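PDB 2BA9: putative aminooxidase from Propionibacterium acnes, which binds flavin-adenine dinucleotide and isomerises polyunsaturated fatty acids, probably turning linoleic acid into conjugated linoleic acid, as a member of the flavin-containing amine oxidoreductase family. Local coordinates for residues 91-96 and 304-309. Numbering follows the deposited sequence.
Sequences LHEDGE and PERLGH
E93 lays its carboxylate flat over one face of the R306 guanidinium, and this single pair of side chains makes the whole contact, burying about 104 Å² in all. The two planes are only 17° apart, with E93 OE1 above the centre of the guanidinium, 3.6 Å from R306 NH1. E93 OE2 sits 3.6 Å from R306 NE, a long salt bridge in which the oxygen lies well out of the guanidinium plane. Attraction between charges, probably modest, links the polar ends, since no N-H points at the carboxylate. The strongest polar partners of both groups lie outside the pair: R306 NE donates to N301 OD1, and E93 OE2 has a salt bridge with R303 NH2. Nearer the backbone, E93 CB comes within 3.8 Å of R306 NH2. Bends at chi2 (-67°) and chi3 (-73°) fold the arginine chain, and its flat end is sandwiched between E93 and H309. On the face away from the glutamate, H309 NE2 lies 3.5 Å above the guanidinium centre; R306 NH2 in turn stands over the imidazole. Both backbones turn sharply here. A type I turn from H92 to G95 presents E93, and an Asx turn overlaps its second half, with D94 OD1 accepting from E96 N at 2.8 Å; a type II turn from R306 to H309 brings the histidine back to its arginine. D300 accepts from E93 N and H92 ND1, tying the first turn to the loop that carries R306. This surface contact joins the hairpin loop between strands 88-91 and 97-98 to the loop linking strands 295-297 and 310-315, all four in one mixed sheet, while H309 reaches helix 341-355 through a hydrogen bond to D351 and packing on M347.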
ATOM      1  N   LEU A  91       8.872   1.074 -21.888  1.00 24.89           N
ATOM      2  CA  LEU A  91      10.057   0.373 -22.339  1.00 25.16           C
ATOM      3  C   LEU A  91       9.747  -1.102 -22.485  1.00 25.07           C
ATOM      4  O   LEU A  91       8.974  -1.654 -21.711  1.00 25.78           O
ATOM      5  CB  LEU A  91      11.180   0.474 -21.296  1.00 25.09           C
ATOM      6  CG  LEU A  91      11.675   1.854 -20.880  1.00 25.30           C
ATOM      7  CD1 LEU A  91      12.765   1.680 -19.856  1.00 25.15           C
ATOM      8  CD2 LEU A  91      12.146   2.647 -22.099  1.00 22.69           C
ATOM      9  N   HIS A  92      10.374  -1.729 -23.468  1.00 25.26           N
ATOM     10  CA  HIS A  92      10.389  -3.178 -23.571  1.00 25.01           C
ATOM     11  C   HIS A  92      11.498  -3.699 -22.668  1.00 25.34           C
ATOM     12  O   HIS A  92      12.327  -2.942 -22.158  1.00 25.04           O
ATOM     13  CB  HIS A  92      10.579  -3.630 -25.029  1.00 24.88           C
ATOM     14  CG  HIS A  92       9.346  -3.493 -25.866  1.00 23.52           C
ATOM     15  ND1 HIS A  92       8.200  -4.215 -25.619  1.00 22.72           N
ATOM     16  CD2 HIS A  92       9.085  -2.735 -26.956  1.00 22.47           C
ATOM     17  CE1 HIS A  92       7.279  -3.893 -26.509  1.00 22.64           C
ATOM     18  NE2 HIS A  92       7.788  -2.992 -27.330  1.00 22.51           N
ATOM     19  N   GLU A  93      11.506  -5.005 -22.453  1.00 25.34           N
ATOM     20  CA  GLU A  93      12.486  -5.597 -21.565  1.00 25.48           C
ATOM     21  C   GLU A  93      13.923  -5.442 -22.061  1.00 24.85           C
ATOM     22  O   GLU A  93      14.852  -5.620 -21.276  1.00 24.73           O
ATOM     23  CB  GLU A  93      12.179  -7.066 -21.324  1.00 25.69           C
ATOM     24  CG  GLU A  93      12.306  -7.958 -22.536  1.00 26.58           C
ATOM     25  CD  GLU A  93      11.834  -9.338 -22.211  1.00 28.29           C
ATOM     26  OE1 GLU A  93      12.584 -10.296 -22.433  1.00 29.73           O
ATOM     27  OE2 GLU A  93      10.717  -9.446 -21.681  1.00 32.14           O
ATOM     28  N   ASP A  94      14.093  -5.119 -23.345  1.00 24.89           N
ATOM     29  CA  ASP A  94      15.413  -4.837 -23.922  1.00 24.88           C
ATOM     30  C   ASP A  94      15.765  -3.345 -23.956  1.00 24.73           C
ATOM     31  O   ASP A  94      16.779  -2.956 -24.543  1.00 24.52           O
ATOM     32  CB  ASP A  94      15.499  -5.406 -25.345  1.00 24.97           C
ATOM     33  CG  ASP A  94      14.648  -4.629 -26.346  1.00 26.07           C
ATOM     34  OD1 ASP A  94      14.020  -3.615 -25.951  1.00 23.37           O
ATOM     35  OD2 ASP A  94      14.600  -5.050 -27.530  1.00 27.32           O
ATOM     36  N   GLY A  95      14.927  -2.504 -23.359  1.00 24.29           N
ATOM     37  CA  GLY A  95      15.210  -1.069 -23.293  1.00 24.31           C
ATOM     38  C   GLY A  95      14.657  -0.207 -24.422  1.00 24.49           C
ATOM     39  O   GLY A  95      14.840   1.017 -24.405  1.00 24.11           O
ATOM     40  N   GLU A  96      13.968  -0.829 -25.377  1.00 24.12           N
ATOM     41  CA  GLU A  96      13.323  -0.100 -26.470  1.00 24.43           C
ATOM     42  C   GLU A  96      12.093   0.697 -25.996  1.00 24.35           C
ATOM     43  O   GLU A  96      11.180   0.158 -25.361  1.00 24.62           O
ATOM     44  CB  GLU A  96      12.923  -1.069 -27.569  1.00 24.05           C
ATOM     45  CG  GLU A  96      12.589  -0.406 -28.891  1.00 25.10           C
ATOM     46  CD  GLU A  96      12.027  -1.383 -29.864  1.00 24.99           C
ATOM     47  OE1 GLU A  96      10.947  -1.956 -29.571  1.00 26.24           O
ATOM     48  OE2 GLU A  96      12.684  -1.605 -30.894  1.00 24.53           O
ATOM     49  N   PRO A 304       4.720 -12.620 -14.785  1.00 27.21           N
ATOM     50  CA  PRO A 304       5.244 -13.540 -13.762  1.00 27.36           C
ATOM     51  C   PRO A 304       6.528 -14.247 -14.198  1.00 27.71           C
ATOM     52  O   PRO A 304       7.401 -14.528 -13.383  1.00 28.14           O
ATOM     53  CB  PRO A 304       4.107 -14.549 -13.605  1.00 27.49           C
ATOM     54  CG  PRO A 304       2.892 -13.790 -13.977  1.00 27.15           C
ATOM     55  CD  PRO A 304       3.328 -12.948 -15.126  1.00 27.25           C
ATOM     56  N   GLU A 305       6.625 -14.506 -15.501  1.00 27.95           N
ATOM     57  CA  GLU A 305       7.800 -15.085 -16.129  1.00 27.53           C
ATOM     58  C   GLU A 305       9.022 -14.185 -15.985  1.00 27.03           C
ATOM     59  O   GLU A 305      10.156 -14.640 -16.154  1.00 27.38           O
ATOM     60  CB  GLU A 305       7.509 -15.301 -17.620  1.00 27.78           C
ATOM     61  CG  GLU A 305       6.481 -16.389 -17.917  1.00 28.42           C
ATOM     62  CD  GLU A 305       5.012 -15.951 -17.890  1.00 28.32           C
ATOM     63  OE1 GLU A 305       4.693 -14.745 -17.751  1.00 28.24           O
ATOM     64  OE2 GLU A 305       4.160 -16.853 -18.020  1.00 29.22           O
ATOM     65  N   ARG A 306       8.792 -12.909 -15.685  1.00 26.22           N
ATOM     66  CA  ARG A 306       9.870 -11.937 -15.516  1.00 25.50           C
ATOM     67  C   ARG A 306      10.053 -11.448 -14.066  1.00 24.99           C
ATOM     68  O   ARG A 306      10.734 -10.444 -13.823  1.00 24.35           O
ATOM     69  CB  ARG A 306       9.623 -10.752 -16.460  1.00 25.10           C
ATOM     70  CG  ARG A 306       9.729 -11.102 -17.933  1.00 25.11           C
ATOM     71  CD  ARG A 306      11.153 -11.478 -18.372  1.00 23.87           C
ATOM     72  NE  ARG A 306      12.036 -10.315 -18.439  1.00 22.53           N
ATOM     73  CZ  ARG A 306      13.300 -10.351 -18.846  1.00 23.89           C
ATOM     74  NH1 ARG A 306      13.841 -11.486 -19.262  1.00 25.44           N
ATOM     75  NH2 ARG A 306      14.028  -9.242 -18.855  1.00 24.68           N
ATOM     76  N   LEU A 307       9.485 -12.181 -13.106  1.00 24.47           N
ATOM     77  CA  LEU A 307       9.651 -11.869 -11.682  1.00 23.89           C
ATOM     78  C   LEU A 307      11.112 -11.613 -11.299  1.00 24.24           C
ATOM     79  O   LEU A 307      11.987 -12.375 -11.660  1.00 24.00           O
ATOM     80  CB  LEU A 307       9.121 -13.023 -10.836  1.00 23.74           C
ATOM     81  CG  LEU A 307       8.931 -12.759  -9.350  1.00 23.49           C
ATOM     82  CD1 LEU A 307       7.835 -11.747  -9.140  1.00 21.67           C
ATOM     83  CD2 LEU A 307       8.596 -14.079  -8.606  1.00 22.07           C
ATOM     84  N   GLY A 308      11.357 -10.534 -10.561  1.00 24.82           N
ATOM     85  CA  GLY A 308      12.708 -10.179 -10.125  1.00 24.75           C
ATOM     86  C   GLY A 308      13.283  -9.073 -10.975  1.00 24.57           C
ATOM     87  O   GLY A 308      14.249  -8.413 -10.583  1.00 24.59           O
ATOM     88  N   HIS A 309      12.695  -8.851 -12.149  1.00 24.43           N
ATOM     89  CA  HIS A 309      13.187  -7.786 -13.027  1.00 24.10           C
ATOM     90  C   HIS A 309      12.616  -6.445 -12.624  1.00 23.68           C
ATOM     91  O   HIS A 309      11.582  -6.378 -11.985  1.00 23.81           O
ATOM     92  CB  HIS A 309      12.907  -8.111 -14.498  1.00 24.11           C
ATOM     93  CG  HIS A 309      13.886  -9.082 -15.076  1.00 22.85           C
ATOM     94  ND1 HIS A 309      15.154  -8.706 -15.462  1.00 24.11           N
ATOM     95  CD2 HIS A 309      13.809 -10.418 -15.288  1.00 23.85           C
ATOM     96  CE1 HIS A 309      15.810  -9.766 -15.913  1.00 23.39           C
ATOM     97  NE2 HIS A 309      15.023 -10.821 -15.800  1.00 22.46           N
TER